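Local coordinates for protein beta-galactosidase (Bacillus circulans subsp. alkalophilus, PDB 3TTY) that hydrolyses terminal beta-galactosidic bonds, releasing galactose from the non-reducing ends of beta-galactosides, at residues Tyr423-Leu434 / Val455-Met463; Met89-Arg98 / His112-Tyr121. One frame throughout, in Å; residues are numbered along the deposited sequence.

Contact 1: residues Tyr423-Leu434 / Val455-Met463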
loop_
_atom_site.group_PDB
_atom_site.type_symbol
_atom_site.label_atom_id
_atom_site.label_comp_id
_atom_site.label_asym_id
_atom_site.label_seq_id
_atom_site.Cartn_x
_atom_site.Cartn_y
_atom_site.Cartn_z
ATOM N N TYR A 423 9.401 6.529 -18.482
ATOM C CA TYR A 423 10.468 6.614 -19.486
ATOM C C TYR A 423 10.514 5.399 -20.394
ATOM O O TYR A 423 10.450 5.526 -21.624
ATOM C CB TYR A 423 11.823 6.811 -18.811
ATOM C CG TYR A 423 13.026 6.864 -19.739
ATOM C CD1 TYR A 423 13.030 7.666 -20.870
ATOM C CD2 TYR A 423 14.182 6.148 -19.442
ATOM C CE1 TYR A 423 14.147 7.736 -21.702
ATOM C CE2 TYR A 423 15.298 6.212 -20.250
ATOM C CZ TYR A 423 15.275 7.007 -21.381
ATOM O OH TYR A 423 16.378 7.048 -22.196
ATOM N N VAL A 424 10.629 4.223 -19.789
ATOM C CA VAL A 424 10.731 2.996 -20.565
ATOM C C VAL A 424 9.501 2.786 -21.451
ATOM O O VAL A 424 9.635 2.377 -22.616
ATOM C CB VAL A 424 11.016 1.754 -19.674
ATOM C CG1 VAL A 424 10.922 0.488 -20.481
ATOM C CG2 VAL A 424 12.396 1.874 -19.022
ATOM N N ASN A 425 8.313 3.083 -20.927
ATOM C CA ASN A 425 7.095 2.952 -21.733
ATOM C C ASN A 425 7.182 3.792 -23.016
ATOM O O ASN A 425 6.845 3.318 -24.105
ATOM C CB ASN A 425 5.832 3.329 -20.941
ATOM C CG ASN A 425 5.357 2.211 -20.008
ATOM O OD1 ASN A 425 4.453 2.413 -19.190
ATOM N ND2 ASN A 425 5.968 1.033 -20.119
ATOM N N GLU A 426 7.626 5.040 -22.878
ATOM C CA GLU A 426 7.795 5.924 -24.031
ATOM C C GLU A 426 8.835 5.383 -24.997
ATOM O O GLU A 426 8.597 5.355 -26.196
ATOM C CB GLU A 426 8.155 7.347 -23.599
ATOM C CG GLU A 426 7.116 7.985 -22.709
ATOM C CD GLU A 426 5.755 8.103 -23.384
ATOM O OE1 GLU A 426 5.660 8.702 -24.484
ATOM O OE2 GLU A 426 4.771 7.589 -22.812
ATOM N N VAL A 427 9.982 4.941 -24.486
ATOM C CA VAL A 427 10.999 4.388 -25.375
ATOM C C VAL A 427 10.408 3.208 -26.157
ATOM O O VAL A 427 10.609 3.087 -27.365
ATOM C CB VAL A 427 12.291 3.958 -24.625
ATOM C CG1 VAL A 427 13.210 3.172 -25.554
ATOM C CG2 VAL A 427 13.040 5.172 -24.077
ATOM N N HIS A 428 9.654 2.358 -25.462
ATOM C CA HIS A 428 9.011 1.207 -26.086
ATOM C C HIS A 428 7.943 1.573 -27.131
ATOM O O HIS A 428 7.782 0.864 -28.122
ATOM C CB HIS A 428 8.425 0.265 -25.021
ATOM C CG HIS A 428 7.713 -0.924 -25.591
ATOM N ND1 HIS A 428 6.362 -1.140 -25.421
ATOM C CD2 HIS A 428 8.167 -1.960 -26.344
ATOM C CE1 HIS A 428 6.013 -2.252 -26.042
ATOM N NE2 HIS A 428 7.092 -2.767 -26.609
ATOM N N LYS A 429 7.212 2.664 -26.925
ATOM C CA LYS A 429 6.195 3.056 -27.908
ATOM C C LYS A 429 6.843 3.258 -29.270
ATOM O O LYS A 429 6.252 2.933 -30.301
ATOM C CB LYS A 429 5.453 4.325 -27.491
ATOM C CG LYS A 429 4.504 4.137 -26.325
ATOM C CD LYS A 429 3.934 5.469 -25.870
ATOM C CE LYS A 429 2.907 5.259 -24.774
ATOM N NZ LYS A 429 2.563 6.520 -24.100
ATOM N N TYR A 430 8.062 3.791 -29.269
ATOM C CA TYR A 430 8.771 4.042 -30.520
ATOM C C TYR A 430 9.363 2.751 -31.065
ATOM O O TYR A 430 9.327 2.500 -32.271
ATOM C CB TYR A 430 9.849 5.127 -30.348
ATOM C CG TYR A 430 9.266 6.527 -30.388
ATOM C CD1 TYR A 430 9.182 7.239 -31.585
ATOM C CD2 TYR A 430 8.758 7.119 -29.244
ATOM C CE1 TYR A 430 8.615 8.507 -31.626
ATOM C CE2 TYR A 430 8.201 8.378 -29.277
ATOM C CZ TYR A 430 8.136 9.072 -30.465
ATOM O OH TYR A 430 7.572 10.333 -30.481
ATOM N N TYR A 431 9.903 1.926 -30.174
ATOM C CA TYR A 431 10.466 0.646 -30.586
ATOM C C TYR A 431 9.392 -0.289 -31.170
ATOM O O TYR A 431 9.610 -0.917 -32.192
ATOM C CB TYR A 431 11.193 -0.029 -29.427
ATOM C CG TYR A 431 11.940 -1.279 -29.842
ATOM C CD1 TYR A 431 13.252 -1.205 -30.302
ATOM C CD2 TYR A 431 11.332 -2.534 -29.787
ATOM C CE1 TYR A 431 13.944 -2.345 -30.679
ATOM C CE2 TYR A 431 12.018 -3.677 -30.161
ATOM C CZ TYR A 431 13.316 -3.578 -30.610
ATOM O OH TYR A 431 13.995 -4.703 -30.993
ATOM N N ASP A 432 8.243 -0.358 -30.503
ATOM C CA ASP A 432 7.092 -1.141 -30.945
ATOM C C ASP A 432 6.737 -0.778 -32.381
ATOM O O ASP A 432 6.632 -1.647 -33.245
ATOM C CB ASP A 432 5.906 -0.836 -30.033
ATOM C CG ASP A 432 4.829 -1.907 -30.070
ATOM O OD1 ASP A 432 5.167 -3.108 -30.149
ATOM O OD2 ASP A 432 3.631 -1.542 -29.997
ATOM N N ALA A 433 6.569 0.515 -32.632
ATOM C CA ALA A 433 6.199 1.011 -33.949
ATOM C C ALA A 433 7.146 0.504 -35.029
ATOM O O ALA A 433 6.720 0.206 -36.144
ATOM C CB ALA A 433 6.151 2.548 -33.951
ATOM N N LEU A 434 8.431 0.411 -34.704
ATOM C CA LEU A 434 9.399 -0.129 -35.653
ATOM C C LEU A 434 9.209 -1.641 -35.760
ATOM O O LEU A 434 9.133 -2.192 -36.858
ATOM C CB LEU A 434 10.824 0.218 -35.227
ATOM C CG LEU A 434 11.225 1.700 -35.382
ATOM C CD1 LEU A 434 12.264 2.108 -34.353
ATOM C CD2 LEU A 434 11.750 1.974 -36.780
ATOM N N VAL A 455 18.447 6.917 -39.252
ATOM C CA VAL A 455 17.418 7.492 -38.387
ATOM C C VAL A 455 17.740 7.221 -36.923
ATOM O O VAL A 455 17.892 6.066 -36.528
ATOM C CB VAL A 455 16.012 6.916 -38.696
ATOM C CG1 VAL A 455 14.987 7.506 -37.742
ATOM C CG2 VAL A 455 15.610 7.206 -40.135
ATOM N N VAL A 456 17.844 8.273 -36.121
ATOM C CA VAL A 456 18.157 8.120 -34.696
ATOM C C VAL A 456 17.026 8.705 -33.859
ATOM O O VAL A 456 16.694 9.887 -33.983
ATOM C CB VAL A 456 19.511 8.789 -34.315
ATOM C CG1 VAL A 456 19.712 8.789 -32.798
ATOM C CG2 VAL A 456 20.664 8.089 -35.005
ATOM N N ILE A 457 16.425 7.875 -33.014
ATOM C CA ILE A 457 15.277 8.303 -32.223
ATOM C C ILE A 457 15.606 8.320 -30.727
ATOM O O ILE A 457 16.104 7.336 -30.171
ATOM C CB ILE A 457 14.047 7.410 -32.511
ATOM C CG1 ILE A 457 13.835 7.281 -34.021
ATOM C CG2 ILE A 457 12.794 7.965 -31.853
ATOM C CD1 ILE A 457 12.693 6.369 -34.403
ATOM N N ALA A 458 15.333 9.450 -30.086
ATOM C CA ALA A 458 15.640 9.628 -28.663
ATOM C C ALA A 458 14.405 10.091 -27.900
ATOM O O ALA A 458 14.197 11.289 -27.706
ATOM C CB ALA A 458 16.780 10.627 -28.485
ATOM N N PRO A 459 13.569 9.135 -27.477
ATOM C CA PRO A 459 12.364 9.454 -26.709
ATOM C C PRO A 459 12.732 10.045 -25.347
ATOM O O PRO A 459 13.511 9.447 -24.612
ATOM C CB PRO A 459 11.691 8.086 -26.539
ATOM C CG PRO A 459 12.253 7.236 -27.650
ATOM C CD PRO A 459 13.671 7.696 -27.777
ATOM N N VAL A 460 12.191 11.219 -25.044
ATOM C CA VAL A 460 12.371 11.872 -23.751
ATOM C C VAL A 460 13.831 11.919 -23.314
ATOM O O VAL A 460 14.189 11.380 -22.265
ATOM C CB VAL A 460 11.539 11.178 -22.662
ATOM C CG1 VAL A 460 11.336 12.099 -21.486
ATOM C CG2 VAL A 460 10.192 10.749 -23.220
ATOM N N MET A 461 14.671 12.550 -24.135
ATOM C CA MET A 461 16.070 12.763 -23.797
ATOM C C MET A 461 16.116 13.979 -22.884
ATOM O O MET A 461 16.608 15.055 -23.251
ATOM C CB MET A 461 16.917 12.966 -25.061
ATOM C CG MET A 461 18.432 12.814 -24.850
ATOM S SD MET A 461 18.896 11.306 -23.957
ATOM C CE MET A 461 18.293 10.048 -25.095
ATOM N N TYR A 462 15.551 13.781 -21.698
ATOM C CA TYR A 462 15.487 14.760 -20.632
ATOM C C TYR A 462 16.873 15.248 -20.230
ATOM O O TYR A 462 17.127 16.454 -20.196
ATOM C CB TYR A 462 14.763 14.122 -19.447
ATOM C CG TYR A 462 14.806 14.879 -18.139
ATOM C CD1 TYR A 462 13.997 15.998 -17.920
ATOM C CD2 TYR A 462 15.617 14.441 -17.095
ATOM C CE1 TYR A 462 14.027 16.672 -16.700
ATOM C CE2 TYR A 462 15.645 15.100 -15.886
ATOM C CZ TYR A 462 14.856 16.212 -15.688
ATOM O OH TYR A 462 14.899 16.851 -14.463
ATOM N N MET A 463 17.778 14.313 -19.951
ATOM C CA MET A 463 19.163 14.674 -19.662
ATOM C C MET A 463 20.045 14.674 -20.918
ATOM O O MET A 463 20.135 13.675 -21.638
ATOM C CB MET A 463 19.774 13.756 -18.600
ATOM C CG MET A 463 21.308 13.929 -18.442
ATOM S SD MET A 463 21.991 12.741 -17.257
ATOM C CE MET A 463 21.001 13.174 -15.835
HETATM O O HOH W 1 15.893 7.865 -24.652
#
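A helix laid against the parallel part of a mixed sheet makes this contact: Tyr423, Val427, Tyr430 and Leu434 of helix 423-435 meet Ile457, Pro459 and Val460, where strand 455-458 runs on into a loop. Pro459 sits under the helix backbone, its CG 3.9 Å from Val427 CA, while Val427 CG2 lies over its CB, the two side chains crossing at about a right angle. Tyr430 leaves the helix with CG anti to its own carbonyl carbon (chi1 -80°), which brings the ring obliquely to both neighbours, CD1 3.7 Å from Ile457 CG2 and CD2 3.8 Å from Pro459 CG. With an alanine in place of Tyr430, Ile457 CG2 and Pro459 CG would probably lose their shared ring partner and a gap open between helix and strand. Together with helix 405-413 this helix makes the crossover between the parallel neighbours 399-402 and 441-444, within a trimerisation domain whose fold resembles that of the class I glutamine amidotransferases; Met443 touches Val427. At the start of the helix, the Tyr423 ring turns its edge to the loop, with Pro459 O in the ring plane, 3.4 Å from Tyr423 CE1. Its hydroxyl donates to a water 2.6 Å from OH, and that water donates in turn to Pro459 O. Val460 CG2 packs on Glu426 CB at 4.0 Å; the Glu426 carboxylate turns to Lys429, with OE2 2.8 Å from NZ in a salt bridge, and to Ser588.

Contact 2: residues Met89-Arg98 / His112-Tyr121; sequences MAKKYPDVLR and HNSCPNSPTY. With ZN (zinc ion), chain G.
The Arg98 guanidinium lies flat against the backbone of 112-121: one face is covered by Asn113 CA, 3.5 Å above the plane and over its centre, and Ser114 O comes to the edge. NH2 donates to Ser114 O at 3.2 Å, nearly in the guanidinium plane but 35° from the carbonyl plane, and NE adds a weak bond to the same oxygen. The chain, extended from CG to NE, carries the group across to this carbonyl; NH1 is held from beyond by Gly152 O. The Asp95 carboxylate is gripped by three donors. On the syn side of OD1 comes Thr120 OG1 at 2.8 Å; OD2 receives Thr120 N at 3.1 Å on its syn side and Ser118 OG at 2.5 Å on its anti side. Ser118 OG in turn accepts from Tyr121 N at 3.1 Å, an N-cap bond, so Asp95 probably helps to position the cap of helix 119-135. A negative charge here probably also suits the helix N-terminus. Thr120 CG2 rests on Tyr93 CB, and Val96 CG2 touches Tyr121 CB, the two side chains crossing at about a right angle. Val96 O takes Cys115 N at 2.9 Å, the donor above the carbonyl plane, which fixes the backbone of a zinc ligand. Cys115 SG binds zinc with Cys155, Cys157 and Cys160: a four-cysteine site of the TIM-barrel domain, joining the loop after strand 75-79 to the segment after strand 142-146, which carries the other three.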
loop_
_atom_site.group_PDB
_atom_site.type_symbol
_atom_site.label_atom_id
_atom_site.label_comp_id
_atom_site.label_asym_id
_atom_site.label_seq_id
_atom_site.Cartn_x
_atom_site.Cartn_y
_atom_site.Cartn_z
ATOM N N MET A 89 29.790 -16.014 7.739
ATOM C CA MET A 89 30.456 -14.770 7.402
ATOM C C MET A 89 29.558 -13.613 7.835
ATOM O O MET A 89 30.023 -12.617 8.405
ATOM C CB MET A 89 30.769 -14.714 5.898
ATOM C CG MET A 89 31.542 -13.465 5.479
ATOM S SD MET A 89 31.983 -13.513 3.756
ATOM C CE MET A 89 33.183 -14.825 3.755
ATOM N N ALA A 90 28.259 -13.771 7.602
ATOM C CA ALA A 90 27.296 -12.774 8.044
ATOM C C ALA A 90 27.302 -12.703 9.568
ATOM O O ALA A 90 27.197 -11.621 10.136
ATOM C CB ALA A 90 25.915 -13.096 7.534
ATOM N N LYS A 91 27.456 -13.849 10.226
ATOM C CA LYS A 91 27.458 -13.879 11.677
ATOM C C LYS A 91 28.737 -13.270 12.265
ATOM O O LYS A 91 28.679 -12.420 13.144
ATOM C CB LYS A 91 27.288 -15.317 12.178
ATOM C CG LYS A 91 27.060 -15.397 13.671
ATOM C CD LYS A 91 28.297 -15.899 14.395
ATOM C CE LYS A 91 28.121 -15.829 15.919
ATOM N NZ LYS A 91 29.295 -16.397 16.648
ATOM N N LYS A 92 29.890 -13.728 11.788
ATOM C CA LYS A 92 31.163 -13.246 12.300
ATOM C C LYS A 92 31.529 -11.858 11.777
ATOM O O LYS A 92 32.162 -11.084 12.494
ATOM C CB LYS A 92 32.278 -14.228 11.956
ATOM C CG LYS A 92 32.158 -15.576 12.637
ATOM C CD LYS A 92 33.014 -16.622 11.923
ATOM C CE LYS A 92 33.355 -17.793 12.831
ATOM N NZ LYS A 92 32.172 -18.421 13.497
ATOM N N TYR A 93 31.149 -11.545 10.537
ATOM C CA TYR A 93 31.564 -10.273 9.918
ATOM C C TYR A 93 30.371 -9.497 9.363
ATOM O O TYR A 93 30.165 -9.426 8.142
ATOM C CB TYR A 93 32.637 -10.501 8.834
ATOM C CG TYR A 93 33.858 -11.230 9.362
ATOM C CD1 TYR A 93 34.927 -10.535 9.923
ATOM C CD2 TYR A 93 33.926 -12.618 9.322
ATOM C CE1 TYR A 93 36.034 -11.211 10.427
ATOM C CE2 TYR A 93 35.013 -13.296 9.818
ATOM C CZ TYR A 93 36.062 -12.599 10.369
ATOM O OH TYR A 93 37.134 -13.301 10.850
ATOM N N PRO A 94 29.588 -8.896 10.267
ATOM C CA PRO A 94 28.366 -8.171 9.907
ATOM C C PRO A 94 28.601 -7.029 8.897
ATOM O O PRO A 94 27.627 -6.598 8.276
ATOM C CB PRO A 94 27.850 -7.616 11.254
ATOM C CG PRO A 94 28.600 -8.318 12.309
ATOM C CD PRO A 94 29.914 -8.772 11.696
ATOM N N ASP A 95 29.840 -6.561 8.714
ATOM C CA ASP A 95 30.116 -5.527 7.694
ATOM C C ASP A 95 29.762 -6.044 6.302
ATOM O O ASP A 95 29.667 -5.301 5.338
ATOM C CB ASP A 95 31.589 -5.068 7.732
ATOM C CG ASP A 95 32.552 -6.135 7.227
ATOM O OD1 ASP A 95 32.999 -6.969 8.040
ATOM O OD2 ASP A 95 32.860 -6.139 6.018
ATOM N N VAL A 96 29.546 -7.339 6.209
ATOM C CA VAL A 96 29.181 -7.957 4.948
ATOM C C VAL A 96 27.705 -7.698 4.619
ATOM O O VAL A 96 27.291 -7.745 3.464
ATOM C CB VAL A 96 29.530 -9.453 5.014
ATOM C CG1 VAL A 96 28.310 -10.332 4.775
ATOM C CG2 VAL A 96 30.692 -9.757 4.081
ATOM N N LEU A 97 26.933 -7.344 5.642
ATOM C CA LEU A 97 25.488 -7.204 5.509
ATOM C C LEU A 97 25.063 -5.770 5.184
ATOM O O LEU A 97 25.652 -4.797 5.681
ATOM C CB LEU A 97 24.810 -7.658 6.794
ATOM C CG LEU A 97 24.971 -9.125 7.198
ATOM C CD1 LEU A 97 24.566 -9.314 8.655
ATOM C CD2 LEU A 97 24.170 -10.059 6.286
ATOM N N ARG A 98 24.019 -5.641 4.372
ATOM C CA ARG A 98 23.556 -4.326 3.942
ATOM C C ARG A 98 22.675 -3.634 4.982
ATOM O O ARG A 98 22.158 -4.268 5.907
ATOM C CB ARG A 98 22.811 -4.421 2.608
ATOM C CG ARG A 98 23.728 -4.661 1.433
ATOM C CD ARG A 98 22.987 -4.720 0.127
ATOM N NE ARG A 98 23.894 -5.096 -0.957
ATOM C CZ ARG A 98 23.500 -5.369 -2.199
ATOM N NH1 ARG A 98 22.209 -5.315 -2.528
ATOM N NH2 ARG A 98 24.393 -5.719 -3.110
ATOM N N HIS A 112 22.462 -12.068 -3.118
ATOM C CA HIS A 112 22.731 -10.865 -3.931
ATOM C C HIS A 112 22.763 -9.581 -3.111
ATOM O O HIS A 112 22.471 -8.511 -3.636
ATOM C CB HIS A 112 21.657 -10.665 -5.009
ATOM C CG HIS A 112 21.469 -11.838 -5.916
ATOM N ND1 HIS A 112 20.349 -11.986 -6.703
ATOM C CD2 HIS A 112 22.240 -12.925 -6.151
ATOM C CE1 HIS A 112 20.445 -13.105 -7.396
ATOM N NE2 HIS A 112 21.580 -13.700 -7.075
ATOM N N ASN A 113 23.110 -9.686 -1.835
ATOM C CA ASN A 113 22.929 -8.567 -0.929
ATOM C C ASN A 113 24.152 -8.311 -0.027
ATOM O O ASN A 113 24.004 -7.859 1.107
ATOM C CB ASN A 113 21.651 -8.780 -0.090
ATOM C CG ASN A 113 21.655 -10.123 0.650
ATOM O OD1 ASN A 113 22.689 -10.804 0.706
ATOM N ND2 ASN A 113 20.507 -10.501 1.229
ATOM N N SER A 114 25.357 -8.601 -0.520
ATOM C CA SER A 114 26.563 -8.242 0.226
ATOM C C SER A 114 26.879 -6.755 0.039
ATOM O O SER A 114 26.726 -6.216 -1.049
ATOM C CB SER A 114 27.762 -9.092 -0.206
ATOM O OG SER A 114 27.571 -10.464 0.120
ATOM N N CYS A 115 27.301 -6.074 1.097
ATOM C CA CYS A 115 27.645 -4.668 0.931
ATOM C C CYS A 115 28.836 -4.574 -0.016
ATOM O O CYS A 115 29.878 -5.175 0.238
ATOM C CB CYS A 115 27.962 -3.999 2.271
ATOM S SG CYS A 115 28.889 -2.459 2.075
ATOM N N PRO A 116 28.681 -3.827 -1.118
ATOM C CA PRO A 116 29.727 -3.757 -2.143
ATOM C C PRO A 116 30.927 -2.947 -1.656
ATOM O O PRO A 116 31.972 -2.954 -2.287
ATOM C CB PRO A 116 29.032 -3.038 -3.299
ATOM C CG PRO A 116 28.035 -2.171 -2.629
ATOM C CD PRO A 116 27.550 -2.935 -1.425
ATOM N N ASN A 117 30.774 -2.258 -0.535
ATOM C CA ASN A 117 31.882 -1.515 0.036
ATOM C C ASN A 117 32.427 -2.180 1.286
ATOM O O ASN A 117 33.059 -1.534 2.115
ATOM C CB ASN A 117 31.478 -0.066 0.311
ATOM C CG ASN A 117 31.505 0.776 -0.943
ATOM O OD1 ASN A 117 32.535 0.860 -1.614
ATOM N ND2 ASN A 117 30.364 1.364 -1.297
ATOM N N SER A 118 32.192 -3.484 1.399
ATOM C CA SER A 118 32.578 -4.251 2.581
ATOM C C SER A 118 34.000 -4.809 2.492
ATOM O O SER A 118 34.344 -5.517 1.551
ATOM C CB SER A 118 31.579 -5.383 2.813
ATOM O OG SER A 118 32.125 -6.393 3.638
ATOM N N PRO A 119 34.837 -4.496 3.491
ATOM C CA PRO A 119 36.206 -5.017 3.459
ATOM C C PRO A 119 36.228 -6.544 3.562
ATOM O O PRO A 119 37.065 -7.207 2.944
ATOM C CB PRO A 119 36.864 -4.385 4.700
ATOM C CG PRO A 119 35.962 -3.263 5.106
ATOM C CD PRO A 119 34.583 -3.634 4.660
ATOM N N THR A 120 35.325 -7.107 4.344
ATOM C CA THR A 120 35.288 -8.557 4.479
ATOM C C THR A 120 34.883 -9.230 3.176
ATOM O O THR A 120 35.567 -10.126 2.695
ATOM C CB THR A 120 34.372 -8.997 5.607
ATOM O OG1 THR A 120 34.934 -8.545 6.841
ATOM C CG2 THR A 120 34.235 -10.518 5.618
ATOM N N TYR A 121 33.787 -8.768 2.592
ATOM C CA TYR A 121 33.305 -9.322 1.336
ATOM C C TYR A 121 34.348 -9.229 0.215
ATOM O O TYR A 121 34.557 -10.182 -0.535
ATOM C CB TYR A 121 32.019 -8.621 0.911
ATOM C CG TYR A 121 31.513 -9.077 -0.433
ATOM C CD1 TYR A 121 30.943 -10.325 -0.589
ATOM C CD2 TYR A 121 31.601 -8.256 -1.545
ATOM C CE1 TYR A 121 30.473 -10.746 -1.809
ATOM C CE2 TYR A 121 31.142 -8.676 -2.780
ATOM C CZ TYR A 121 30.584 -9.923 -2.905
ATOM O OH TYR A 121 30.125 -10.352 -4.127
HETATM ZN ZN ZN G . 27.215 -0.684 2.257
HETATM O O HOH W 2 22.524 -8.023 3.258
HETATM O O HOH W 3 24.433 -7.909 -5.371
#

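Contact 2 closes in the chain before contact 1 opens, and the two belong to different parts of the enzyme: the TIM-barrel domain and the trimerisation domain. Their centres are 39 Å apart, their nearest atoms about 20 Å, and they lie on opposite sides of the chain's centre without touching. Contact 2 reaches toward the sugar through His112, whose side chain is about 5 Å from a bound galactose and hydrogen-bonds Asn149 of the pocket. Contact 1 is buried in its own domain; Tyr462 of its loop is near another chain, where it hydrogen-bonds Tyr357 of a second subunit, which in that subunit's sequence falls between the pocket residues Glu355 and His358.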